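Long-range contacts in DNA polymerase sliding clamp (PDB 1RWZ), which probably encircles DNA as a homotrimeric ring, a moving platform that tethers the catalytic subunit of DNA polymerase and other proteins to DNA during rapid replication: residues 7-13 / 227-232; 31-36 / 48-53; 158-162 / 174-178; 188-193 / 215-221. One frame throughout, in Å; residues are numbered along the deposited sequence.

Interaction 1: residues 7-13 / 227-232; sequences TGELLKT and LVGGRA
V228, the residue that opens the type I' turn of a tight hairpin, has phi/psi 54°/63°, a positive phi that is uncommon for a beta-branched residue, yet it carries the centre of this contact against the first helical turn of residues 7-13. Its two methyls divide the work. CG1 lies along the extended side chain of E9, 3.6 Å from OE1, while CG2 sits 3.7 Å from CB of T13; in each pair the side chains overlap alongside while running in opposing senses. L10 reaches in between: its CG is anti to the backbone N (chi1 -177°), which carries CD1 to 3.7 Å from CB of A232. Beside it CD2 brushes CD of R231. At the outer end, CG2 of T7 sits over one face of the R231 guanidinium, 4.1 Å from NE.

No hydrogen bond crosses the contact; each side is stiffened internally. T7 is the N-cap of helix 8-19, its OG1 accepting from L10 N at 3.1 Å. Across from it, R231 NH1 donates to V228 O (3.0 Å) from above the carbonyl plane, and R231 N reaches the same oxygen from the other face, so two bonds hold that carbonyl. In the turn G229 and G230 have positive phi, and R231 and A232 both face L227 as a classic beta bulge. Beyond the pair, S55 OG is hydrogen-bonded to R231 O. A capped helix packed on the beta hairpin of strands 221-227 and 232-238 thus joins N- and C-terminal regions, in keeping with the two-domain PCNA clamp fold.

Interaction 2: residues 31-36 / 48-53; sequences EKGLHS and IVDIPK
L34, I51 and H35 bury the most surface here, and they account for both faces of the pairing. L34 and I51 form a hydrogen-bonded antiparallel pair: I51 N donates to L34 O at 2.9 Å in an almost straight bond, and L34 N returns a bond to I51 O. Their side chains run together in one direction, CB of L34 4.1 Å from CB of I51, with the branch CD2 of L34 continuing beside CD1 of I51. V14 of helix 8-19 packs on I51, and F56 touches both residues. The strands belong to the beta hairpin 33-39/45-52; over these short segments the strand axes run antiparallel (178°), 4.6 Å apart at closest approach, and the pairing continues through S36 and V49, V49 N reaching S36 O at 2.7 Å.

H35 projects from the other face, alongside D50. CG anti to the backbone N (chi1 177°) brings the ring edge to the carboxylate, and ND1 donates to D50 OD2 at 2.8 Å. The acceptor lies near the ring plane, but the donor stands above the carboxylate plane, the two planes being 34° apart. A water donates to both D50 OD2 and L34 O, giving the carboxylate oxygen a second donor and tying it to the strand opposite. Two residues before D50, CG2 of I48 comes within 3.6 Å of H35 CE1, while NE2 of the same ring is hydrogen-bonded to R37 NE.

Interaction 3: residues 158-162 / 174-178; sequences KEGFR and FHMTE
H175 and R162 run alongside each other across a beta hairpin, strands 160-166 and 170-176, whose axes over these short segments are 168° apart. The guanidinium is tilted over one face of the imidazole: NE stands 3.7 Å above the ring plane, over its centre, with the two planes 34° apart. CG of R162, at the start of an extended chain, passes 3.4 Å from H175 CD2. At the ring edge NE2 donates to E159 O (3.1 Å), which lies nearly in the ring plane, although the donor rises above the carbonyl plane. One face is met by the opposite strand and the edge by the loop residue just before it.

Behind this layer, F161 and M176 form a hydrogen-bonded pair, F161 N giving 2.9 Å to M176 O and M176 N bonding back. G160, at phi 125°, brings its CA to 3.4 Å from M176 O, a CA-H...O contact. Further out, F174 packs on helix 135-146 through A141 and pairs in an antiparallel ladder with a strand of a neighbouring subunit, extending the sheet into it. On the sheet face that carries F161, CD2 of F161 lies 4.3 Å from CE2 of F174, at the edge of the F174 ring.

Interaction 4: residues 188-193 / 215-221; sequences EARSMF and LGTNYPV
F193 and V221 cross with the valine methyl over the ring: CG1 stands 3.7 Å from the centroid, 18° off the ring normal, a CH-pi contact displaced toward the rim. V221 CG1 lies between its backbone N and carbonyl carbon (chi1 59°), the rotamer that turns this methyl onto the ring. The ring edge has other neighbours, L215 CD1 at 4.0 Å from F193 CE1 and the carbonyl oxygen of Y219. F154 meets F193 edge-to-face, which ties the cluster to strand 151-157. At the start of strand 189-194, A189 CB rests on L215, 3.8 Å from CG.

The middle of the contact is polar. S191 points at the loop 215-221, and its OG donates to G216 O at 2.7 Å from above the carbonyl plane while accepting a bent bond (131°) from N218 N at 2.8 Å. T217 presents OG1 to R190 N, a 3.2 Å bond. Two waters extend the link, joining E188 O to T217 OG1 and M192 N to N218 OD1. Side-chain hydroxyls thus join the loop to the edge strand of the neighbouring sheet: a buried serine, donor and acceptor at once, probably helps hold the path of the loop.

In the fold
From the N terminus, interaction 1 opens at 7-13 and closes only at 227-232, so the other three nest inside its long loop. Interaction 2 closes first, a short hairpin; interactions 3 and 4 follow in series and none crosses another. Interactions 1 and 2 touch, R231 O resting on P52 and L10 on I51, where strands 45-52 and 232-238 are neighbours in the nine-stranded sheet. Interactions 3 and 4 also meet, F161 on L215, with centres about 15 Å apart; both reach the four-stranded sheet, and interaction 4 links it to the nine-stranded one. Interactions 2 and 3 lie in the N-terminal and C-terminal domains of the clamp subunit, their centres about 32 Å apart.

Interaction 1: residues 7-13 / 227-232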
loop_
_atom_site.group_PDB
_atom_site.type_symbol
_atom_site.label_atom_id
_atom_site.label_comp_id
_atom_site.label_asym_id
_atom_site.label_seq_id
_atom_site.Cartn_x
_atom_site.Cartn_y
_atom_site.Cartn_z
ATOM N N THR A 7 -19.445 16.605 -4.452
ATOM C CA THR A 7 -18.825 15.305 -4.676
ATOM C C THR A 7 -18.017 14.925 -3.438
ATOM O O THR A 7 -17.537 15.797 -2.705
ATOM C CB THR A 7 -17.867 15.310 -5.883
ATOM O OG1 THR A 7 -16.697 16.080 -5.570
ATOM C CG2 THR A 7 -18.554 15.904 -7.100
ATOM N N GLY A 8 -17.878 13.623 -3.208
ATOM C CA GLY A 8 -17.119 13.152 -2.064
ATOM C C GLY A 8 -15.689 13.658 -2.097
ATOM O O GLY A 8 -15.140 14.059 -1.068
ATOM N N GLU A 9 -15.081 13.652 -3.281
ATOM C CA GLU A 9 -13.708 14.117 -3.416
ATOM C C GLU A 9 -13.587 15.579 -3.001
ATOM O O GLU A 9 -12.601 15.975 -2.374
ATOM C CB GLU A 9 -13.216 13.939 -4.858
ATOM C CG GLU A 9 -11.787 14.421 -5.083
ATOM C CD GLU A 9 -11.316 14.245 -6.518
ATOM O OE1 GLU A 9 -12.162 14.291 -7.437
ATOM O OE2 GLU A 9 -10.093 14.082 -6.727
ATOM N N LEU A 10 -14.586 16.387 -3.339
ATOM C CA LEU A 10 -14.534 17.800 -2.977
ATOM C C LEU A 10 -14.529 17.957 -1.461
ATOM O O LEU A 10 -13.713 18.697 -0.905
ATOM C CB LEU A 10 -15.722 18.548 -3.584
ATOM C CG LEU A 10 -15.803 20.065 -3.371
ATOM C CD1 LEU A 10 -14.485 20.735 -3.775
ATOM C CD2 LEU A 10 -16.957 20.612 -4.196
ATOM N N LEU A 11 -15.421 17.251 -0.779
ATOM C CA LEU A 11 -15.473 17.357 0.679
ATOM C C LEU A 11 -14.202 16.804 1.333
ATOM O O LEU A 11 -13.637 17.422 2.239
ATOM C CB LEU A 11 -16.700 16.618 1.225
ATOM C CG LEU A 11 -16.880 16.623 2.752
ATOM C CD1 LEU A 11 -16.846 18.046 3.282
ATOM C CD2 LEU A 11 -18.198 15.970 3.111
ATOM N N LYS A 12 -13.749 15.648 0.865
ATOM C CA LYS A 12 -12.559 15.013 1.431
ATOM C C LYS A 12 -11.306 15.870 1.283
ATOM O O LYS A 12 -10.523 16.026 2.227
ATOM C CB LYS A 12 -12.336 13.645 0.770
ATOM C CG LYS A 12 -13.451 12.632 1.064
ATOM C CD LYS A 12 -13.412 11.422 0.123
ATOM C CE LYS A 12 -12.193 10.532 0.345
ATOM N NZ LYS A 12 -12.260 9.789 1.637
ATOM N N THR A 13 -11.125 16.437 0.098
ATOM C CA THR A 13 -9.951 17.255 -0.169
ATOM C C THR A 13 -9.915 18.559 0.616
ATOM O O THR A 13 -8.875 18.915 1.178
ATOM C CB THR A 13 -9.829 17.542 -1.682
ATOM O OG1 THR A 13 -9.556 16.313 -2.364
ATOM C CG2 THR A 13 -8.698 18.525 -1.962
ATOM N N LEU A 227 -8.048 22.797 -6.910
ATOM C CA LEU A 227 -8.200 21.349 -6.783
ATOM C C LEU A 227 -9.551 20.756 -7.153
ATOM O O LEU A 227 -10.539 21.465 -7.303
ATOM C CB LEU A 227 -7.900 20.955 -5.334
ATOM C CG LEU A 227 -6.641 21.567 -4.712
ATOM C CD1 LEU A 227 -6.590 21.240 -3.213
ATOM C CD2 LEU A 227 -5.418 21.028 -5.423
ATOM N N VAL A 228 -9.568 19.428 -7.256
ATOM C CA VAL A 228 -10.774 18.665 -7.569
ATOM C C VAL A 228 -11.451 19.142 -8.849
ATOM O O VAL A 228 -12.597 19.596 -8.836
ATOM C CB VAL A 228 -11.779 18.728 -6.393
ATOM C CG1 VAL A 228 -12.878 17.685 -6.582
ATOM C CG2 VAL A 228 -11.044 18.480 -5.073
ATOM N N GLY A 229 -10.737 19.020 -9.962
ATOM C CA GLY A 229 -11.294 19.455 -11.229
ATOM C C GLY A 229 -11.521 20.956 -11.254
ATOM O O GLY A 229 -12.388 21.454 -11.975
ATOM N N GLY A 230 -10.740 21.684 -10.465
ATOM C CA GLY A 230 -10.881 23.128 -10.421
ATOM C C GLY A 230 -12.113 23.595 -9.664
ATOM O O GLY A 230 -12.526 24.750 -9.792
ATOM N N ARG A 231 -12.700 22.708 -8.867
ATOM C CA ARG A 231 -13.891 23.058 -8.101
ATOM C C ARG A 231 -13.581 23.861 -6.842
ATOM O O ARG A 231 -14.402 24.662 -6.385
ATOM C CB ARG A 231 -14.656 21.799 -7.690
ATOM C CG ARG A 231 -15.308 21.016 -8.830
ATOM C CD ARG A 231 -16.138 19.890 -8.227
ATOM N NE ARG A 231 -16.788 19.008 -9.198
ATOM C CZ ARG A 231 -16.157 18.125 -9.967
ATOM N NH1 ARG A 231 -14.836 17.995 -9.911
ATOM N NH2 ARG A 231 -16.859 17.334 -10.767
ATOM N N ALA A 232 -12.398 23.643 -6.281
ATOM C CA ALA A 232 -12.023 24.328 -5.055
ATOM C C ALA A 232 -10.742 25.121 -5.159
ATOM O O ALA A 232 -9.814 24.738 -5.865
ATOM C CB ALA A 232 -11.895 23.314 -3.918
#

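Interaction 2: residues 31-36 / 48-53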
loop_
_atom_site.group_PDB
_atom_site.type_symbol
_atom_site.label_atom_id
_atom_site.label_comp_id
_atom_site.label_asym_id
_atom_site.label_seq_id
_atom_site.Cartn_x
_atom_site.Cartn_y
_atom_site.Cartn_z
ATOM N N GLU A 31 -23.637 33.579 0.066
ATOM C CA GLU A 31 -24.436 33.524 -1.147
ATOM C C GLU A 31 -23.581 33.070 -2.329
ATOM O O GLU A 31 -24.050 32.333 -3.197
ATOM C CB GLU A 31 -25.050 34.895 -1.445
ATOM C CG GLU A 31 -26.123 35.318 -0.449
ATOM C CD GLU A 31 -27.363 34.431 -0.493
ATOM O OE1 GLU A 31 -28.236 34.591 0.388
ATOM O OE2 GLU A 31 -27.472 33.579 -1.403
ATOM N N LYS A 32 -22.320 33.491 -2.338
ATOM C CA LYS A 32 -21.400 33.153 -3.420
ATOM C C LYS A 32 -20.762 31.767 -3.298
ATOM O O LYS A 32 -20.163 31.269 -4.256
ATOM C CB LYS A 32 -20.299 34.216 -3.510
ATOM C CG LYS A 32 -19.288 34.177 -2.366
ATOM C CD LYS A 32 -18.986 35.573 -1.810
ATOM C CE LYS A 32 -19.962 35.977 -0.695
ATOM N NZ LYS A 32 -21.398 36.005 -1.108
ATOM N N GLY A 33 -20.886 31.148 -2.125
ATOM C CA GLY A 33 -20.309 29.826 -1.930
ATOM C C GLY A 33 -19.744 29.618 -0.536
ATOM O O GLY A 33 -19.982 30.420 0.370
ATOM N N LEU A 34 -18.989 28.537 -0.363
ATOM C CA LEU A 34 -18.394 28.215 0.928
ATOM C C LEU A 34 -17.024 28.860 1.103
ATOM O O LEU A 34 -16.213 28.894 0.177
ATOM C CB LEU A 34 -18.285 26.691 1.076
ATOM C CG LEU A 34 -17.706 26.100 2.367
ATOM C CD1 LEU A 34 -18.206 24.671 2.526
ATOM C CD2 LEU A 34 -16.182 26.134 2.334
ATOM N N HIS A 35 -16.775 29.383 2.302
ATOM C CA HIS A 35 -15.503 30.018 2.615
ATOM C C HIS A 35 -15.045 29.621 4.013
ATOM O O HIS A 35 -15.860 29.504 4.924
ATOM C CB HIS A 35 -15.636 31.543 2.559
ATOM C CG HIS A 35 -14.385 32.269 2.947
ATOM N ND1 HIS A 35 -13.297 32.382 2.107
ATOM C CD2 HIS A 35 -14.030 32.879 4.104
ATOM C CE1 HIS A 35 -12.327 33.028 2.729
ATOM N NE2 HIS A 35 -12.746 33.339 3.942
ATOM N N SER A 36 -13.743 29.406 4.174
ATOM C CA SER A 36 -13.178 29.061 5.476
ATOM C C SER A 36 -11.699 29.425 5.498
ATOM O O SER A 36 -10.976 29.174 4.536
ATOM C CB SER A 36 -13.344 27.568 5.772
ATOM O OG SER A 36 -12.914 27.264 7.094
ATOM N N ILE A 48 -6.773 29.254 3.268
ATOM C CA ILE A 48 -7.973 29.970 2.876
ATOM C C ILE A 48 -8.653 29.092 1.837
ATOM O O ILE A 48 -8.077 28.828 0.783
ATOM C CB ILE A 48 -7.636 31.320 2.227
ATOM C CG1 ILE A 48 -6.726 32.141 3.151
ATOM C CG2 ILE A 48 -8.925 32.075 1.923
ATOM C CD1 ILE A 48 -6.079 33.342 2.468
ATOM N N VAL A 49 -9.864 28.643 2.148
ATOM C CA VAL A 49 -10.625 27.775 1.257
ATOM C C VAL A 49 -11.856 28.474 0.697
ATOM O O VAL A 49 -12.622 29.098 1.430
ATOM C CB VAL A 49 -11.105 26.494 1.987
ATOM C CG1 VAL A 49 -12.005 25.672 1.067
ATOM C CG2 VAL A 49 -9.914 25.661 2.432
ATOM N N ASP A 50 -12.038 28.359 -0.613
ATOM C CA ASP A 50 -13.189 28.938 -1.278
ATOM C C ASP A 50 -13.771 27.933 -2.260
ATOM O O ASP A 50 -13.062 27.437 -3.136
ATOM C CB ASP A 50 -12.808 30.212 -2.045
ATOM C CG ASP A 50 -12.623 31.414 -1.135
ATOM O OD1 ASP A 50 -11.467 31.839 -0.932
ATOM O OD2 ASP A 50 -13.639 31.929 -0.620
ATOM N N ILE A 51 -15.050 27.613 -2.089
ATOM C CA ILE A 51 -15.743 26.714 -3.007
ATOM C C ILE A 51 -16.923 27.509 -3.558
ATOM O O ILE A 51 -17.943 27.671 -2.886
ATOM C CB ILE A 51 -16.308 25.452 -2.320
ATOM C CG1 ILE A 51 -15.218 24.729 -1.533
ATOM C CG2 ILE A 51 -16.870 24.505 -3.393
ATOM C CD1 ILE A 51 -15.717 23.456 -0.845
ATOM N N PRO A 52 -16.795 28.033 -4.787
ATOM C CA PRO A 52 -17.875 28.814 -5.404
ATOM C C PRO A 52 -19.153 27.982 -5.469
ATOM O O PRO A 52 -19.100 26.762 -5.630
ATOM C CB PRO A 52 -17.326 29.123 -6.797
ATOM C CG PRO A 52 -15.840 29.123 -6.590
ATOM C CD PRO A 52 -15.634 27.932 -5.691
ATOM N N LYS A 53 -20.302 28.638 -5.355
ATOM C CA LYS A 53 -21.574 27.927 -5.395
ATOM C C LYS A 53 -21.719 27.032 -6.620
ATOM O O LYS A 53 -22.313 25.960 -6.537
ATOM C CB LYS A 53 -22.740 28.917 -5.344
ATOM C CG LYS A 53 -22.791 29.888 -6.507
ATOM C CD LYS A 53 -23.981 30.831 -6.368
ATOM C CE LYS A 53 -24.050 31.801 -7.537
ATOM N NZ LYS A 53 -25.201 32.737 -7.413
HETATM O O HOH W 1 -16.537 31.364 -1.634
#

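Interaction 3: residues 158-162 / 174-178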
loop_
_atom_site.group_PDB
_atom_site.type_symbol
_atom_site.label_atom_id
_atom_site.label_comp_id
_atom_site.label_asym_id
_atom_site.label_seq_id
_atom_site.Cartn_x
_atom_site.Cartn_y
_atom_site.Cartn_z
ATOM N N LYS A 158 13.780 37.129 -14.504
ATOM C CA LYS A 158 13.435 36.997 -15.912
ATOM C C LYS A 158 13.804 35.637 -16.512
ATOM O O LYS A 158 13.197 35.204 -17.490
ATOM C CB LYS A 158 14.078 38.135 -16.709
ATOM C CG LYS A 158 13.570 39.507 -16.281
ATOM C CD LYS A 158 14.152 40.638 -17.117
ATOM C CE LYS A 158 13.572 41.980 -16.682
ATOM N NZ LYS A 158 14.071 43.118 -17.510
ATOM N N GLU A 159 14.778 34.951 -15.920
ATOM C CA GLU A 159 15.205 33.646 -16.429
ATOM C C GLU A 159 14.358 32.460 -15.963
ATOM O O GLU A 159 14.648 31.312 -16.312
ATOM C CB GLU A 159 16.668 33.378 -16.061
ATOM C CG GLU A 159 17.679 34.208 -16.829
ATOM C CD GLU A 159 19.108 33.807 -16.512
ATOM O OE1 GLU A 159 19.442 32.613 -16.681
ATOM O OE2 GLU A 159 19.899 34.683 -16.096
ATOM N N GLY A 160 13.323 32.721 -15.171
ATOM C CA GLY A 160 12.485 31.626 -14.719
ATOM C C GLY A 160 12.301 31.487 -13.219
ATOM O O GLY A 160 12.586 32.408 -12.453
ATOM N N PHE A 161 11.828 30.314 -12.811
ATOM C CA PHE A 161 11.560 30.010 -11.410
ATOM C C PHE A 161 12.412 28.848 -10.917
ATOM O O PHE A 161 12.485 27.799 -11.562
ATOM C CB PHE A 161 10.076 29.673 -11.248
ATOM C CG PHE A 161 9.687 29.274 -9.856
ATOM C CD1 PHE A 161 9.883 30.143 -8.783
ATOM C CD2 PHE A 161 9.103 28.035 -9.618
ATOM C CE1 PHE A 161 9.501 29.779 -7.497
ATOM C CE2 PHE A 161 8.718 27.662 -8.337
ATOM C CZ PHE A 161 8.917 28.537 -7.272
ATOM N N ARG A 162 13.051 29.034 -9.766
ATOM C CA ARG A 162 13.892 27.987 -9.200
ATOM C C ARG A 162 13.552 27.705 -7.746
ATOM O O ARG A 162 13.114 28.591 -7.016
ATOM C CB ARG A 162 15.372 28.381 -9.273
ATOM C CG ARG A 162 15.885 28.731 -10.653
ATOM C CD ARG A 162 17.409 28.781 -10.658
ATOM N NE ARG A 162 17.944 29.294 -11.918
ATOM C CZ ARG A 162 18.037 30.586 -12.219
ATOM N NH1 ARG A 162 17.635 31.503 -11.347
ATOM N NH2 ARG A 162 18.526 30.963 -13.394
ATOM N N PHE A 174 15.676 22.905 -8.732
ATOM C CA PHE A 174 14.543 22.654 -9.612
ATOM C C PHE A 174 14.435 23.971 -10.365
ATOM O O PHE A 174 14.436 25.036 -9.750
ATOM C CB PHE A 174 13.268 22.414 -8.803
ATOM C CG PHE A 174 12.003 22.559 -9.606
ATOM C CD1 PHE A 174 11.540 21.515 -10.401
ATOM C CD2 PHE A 174 11.289 23.754 -9.584
ATOM C CE1 PHE A 174 10.379 21.662 -11.165
ATOM C CE2 PHE A 174 10.129 23.913 -10.345
ATOM C CZ PHE A 174 9.675 22.863 -11.135
ATOM N N HIS A 175 14.361 23.917 -11.690
ATOM C CA HIS A 175 14.281 25.146 -12.458
ATOM C C HIS A 175 13.416 25.003 -13.696
ATOM O O HIS A 175 13.531 24.030 -14.443
ATOM C CB HIS A 175 15.685 25.594 -12.875
ATOM C CG HIS A 175 15.698 26.792 -13.773
ATOM N ND1 HIS A 175 16.621 26.953 -14.783
ATOM C CD2 HIS A 175 14.909 27.892 -13.808
ATOM C CE1 HIS A 175 16.400 28.098 -15.402
ATOM N NE2 HIS A 175 15.366 28.687 -14.830
ATOM N N MET A 176 12.541 25.981 -13.891
ATOM C CA MET A 176 11.669 26.019 -15.054
ATOM C C MET A 176 11.714 27.416 -15.645
ATOM O O MET A 176 11.574 28.409 -14.932
ATOM C CB MET A 176 10.233 25.660 -14.677
ATOM C CG MET A 176 9.993 24.166 -14.562
ATOM S SD MET A 176 8.263 23.795 -14.250
ATOM C CE MET A 176 7.569 24.059 -15.833
ATOM N N THR A 177 11.925 27.489 -16.954
ATOM C CA THR A 177 11.984 28.767 -17.645
ATOM C C THR A 177 10.575 29.246 -17.960
ATOM O O THR A 177 9.607 28.505 -17.815
ATOM C CB THR A 177 12.744 28.649 -18.978
ATOM O OG1 THR A 177 12.086 27.685 -19.806
ATOM C CG2 THR A 177 14.180 28.215 -18.741
ATOM N N GLU A 178 10.468 30.493 -18.400
ATOM C CA GLU A 178 9.175 31.064 -18.743
ATOM C C GLU A 178 8.408 30.194 -19.738
ATOM O O GLU A 178 7.206 29.971 -19.580
ATOM C CB GLU A 178 9.367 32.469 -19.316
ATOM C CG GLU A 178 8.132 33.041 -19.986
ATOM C CD GLU A 178 8.333 34.472 -20.434
ATOM O OE1 GLU A 178 9.473 34.820 -20.811
ATOM O OE2 GLU A 178 7.352 35.245 -20.421
#

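Interaction 4: residues 188-193 / 215-221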
loop_
_atom_site.group_PDB
_atom_site.type_symbol
_atom_site.label_atom_id
_atom_site.label_comp_id
_atom_site.label_asym_id
_atom_site.label_seq_id
_atom_site.Cartn_x
_atom_site.Cartn_y
_atom_site.Cartn_z
ATOM N N GLU A 188 11.047 39.668 -10.052
ATOM C CA GLU A 188 12.234 39.320 -9.281
ATOM C C GLU A 188 11.874 39.156 -7.810
ATOM O O GLU A 188 11.319 40.068 -7.195
ATOM C CB GLU A 188 13.309 40.400 -9.441
ATOM C CG GLU A 188 13.802 40.553 -10.873
ATOM C CD GLU A 188 14.976 41.506 -10.992
ATOM O OE1 GLU A 188 14.856 42.665 -10.540
ATOM O OE2 GLU A 188 16.018 41.095 -11.543
ATOM N N ALA A 189 12.189 37.989 -7.260
ATOM C CA ALA A 189 11.897 37.689 -5.863
ATOM C C ALA A 189 12.748 36.527 -5.367
ATOM O O ALA A 189 13.144 35.656 -6.140
ATOM C CB ALA A 189 10.420 37.354 -5.702
ATOM N N ARG A 190 13.016 36.507 -4.067
ATOM C CA ARG A 190 13.825 35.447 -3.482
ATOM C C ARG A 190 13.505 35.350 -1.995
ATOM O O ARG A 190 13.713 36.310 -1.255
ATOM C CB ARG A 190 15.310 35.777 -3.686
ATOM C CG ARG A 190 16.299 34.731 -3.200
ATOM C CD ARG A 190 17.733 35.257 -3.357
ATOM N NE ARG A 190 18.738 34.311 -2.878
ATOM C CZ ARG A 190 19.171 33.257 -3.564
ATOM N NH1 ARG A 190 18.691 33.006 -4.774
ATOM N NH2 ARG A 190 20.078 32.449 -3.034
ATOM N N SER A 191 12.987 34.202 -1.567
ATOM C CA SER A 191 12.652 33.975 -0.159
ATOM C C SER A 191 12.962 32.530 0.228
ATOM O O SER A 191 13.017 31.652 -0.631
ATOM C CB SER A 191 11.167 34.255 0.103
ATOM O OG SER A 191 10.857 35.632 -0.012
ATOM N N MET A 192 13.161 32.283 1.519
ATOM C CA MET A 192 13.451 30.931 1.995
ATOM C C MET A 192 12.293 30.425 2.851
ATOM O O MET A 192 11.704 31.191 3.612
ATOM C CB MET A 192 14.750 30.914 2.807
ATOM C CG MET A 192 15.171 29.522 3.252
ATOM S SD MET A 192 16.929 29.410 3.625
ATOM C CE MET A 192 17.484 28.390 2.313
ATOM N N PHE A 193 11.971 29.138 2.723
ATOM C CA PHE A 193 10.857 28.548 3.465
ATOM C C PHE A 193 11.130 27.157 4.013
ATOM O O PHE A 193 12.036 26.460 3.557
ATOM C CB PHE A 193 9.608 28.454 2.576
ATOM C CG PHE A 193 9.193 29.761 1.977
ATOM C CD1 PHE A 193 9.554 30.090 0.670
ATOM C CD2 PHE A 193 8.476 30.683 2.731
ATOM C CE1 PHE A 193 9.209 31.325 0.128
ATOM C CE2 PHE A 193 8.125 31.922 2.203
ATOM C CZ PHE A 193 8.494 32.246 0.897
ATOM N N LEU A 215 5.074 35.344 -5.141
ATOM C CA LEU A 215 6.320 35.418 -4.391
ATOM C C LEU A 215 6.967 36.793 -4.289
ATOM O O LEU A 215 6.990 37.558 -5.253
ATOM C CB LEU A 215 7.321 34.447 -5.025
ATOM C CG LEU A 215 8.724 34.241 -4.450
ATOM C CD1 LEU A 215 8.636 33.496 -3.124
ATOM C CD2 LEU A 215 9.557 33.432 -5.439
ATOM N N GLY A 216 7.515 37.077 -3.109
ATOM C CA GLY A 216 8.203 38.334 -2.869
ATOM C C GLY A 216 9.552 38.031 -2.234
ATOM O O GLY A 216 10.005 36.885 -2.247
ATOM N N THR A 217 10.204 39.044 -1.671
ATOM C CA THR A 217 11.509 38.853 -1.043
ATOM C C THR A 217 11.376 39.071 0.463
ATOM O O THR A 217 11.041 40.169 0.910
ATOM C CB THR A 217 12.548 39.830 -1.643
ATOM O OG1 THR A 217 12.763 39.494 -3.021
ATOM C CG2 THR A 217 13.869 39.755 -0.893
ATOM N N ASN A 218 11.631 38.007 1.224
ATOM C CA ASN A 218 11.516 38.000 2.681
ATOM C C ASN A 218 10.073 38.284 3.090
ATOM O O ASN A 218 9.805 38.926 4.103
ATOM C CB ASN A 218 12.476 39.015 3.308
ATOM C CG ASN A 218 13.927 38.655 3.073
ATOM O OD1 ASN A 218 14.339 37.514 3.304
ATOM N ND2 ASN A 218 14.712 39.621 2.611
ATOM N N TYR A 219 9.153 37.769 2.279
ATOM C CA TYR A 219 7.714 37.926 2.464
ATOM C C TYR A 219 7.081 36.541 2.455
ATOM O O TYR A 219 7.645 35.603 1.887
ATOM C CB TYR A 219 7.124 38.696 1.281
ATOM C CG TYR A 219 6.752 40.134 1.524
ATOM C CD1 TYR A 219 6.766 41.049 0.473
ATOM C CD2 TYR A 219 6.343 40.578 2.778
ATOM C CE1 TYR A 219 6.380 42.372 0.662
ATOM C CE2 TYR A 219 5.956 41.900 2.981
ATOM C CZ TYR A 219 5.979 42.791 1.918
ATOM O OH TYR A 219 5.620 44.110 2.111
ATOM N N PRO A 220 5.901 36.392 3.079
ATOM C CA PRO A 220 5.259 35.072 3.074
ATOM C C PRO A 220 4.926 34.730 1.622
ATOM O O PRO A 220 4.677 35.623 0.816
ATOM C CB PRO A 220 3.985 35.298 3.884
ATOM C CG PRO A 220 4.366 36.425 4.826
ATOM C CD PRO A 220 5.160 37.345 3.924
ATOM N N VAL A 221 4.933 33.447 1.286
ATOM C CA VAL A 221 4.597 33.047 -0.074
ATOM C C VAL A 221 3.128 32.631 -0.101
ATOM O O VAL A 221 2.610 32.100 0.884
ATOM C CB VAL A 221 5.495 31.866 -0.554
ATOM C CG1 VAL A 221 5.326 30.656 0.367
ATOM C CG2 VAL A 221 5.156 31.498 -1.996
HETATM O O HOH W 2 10.743 40.820 -4.594
HETATM O O HOH W 3 12.995 34.757 2.991
#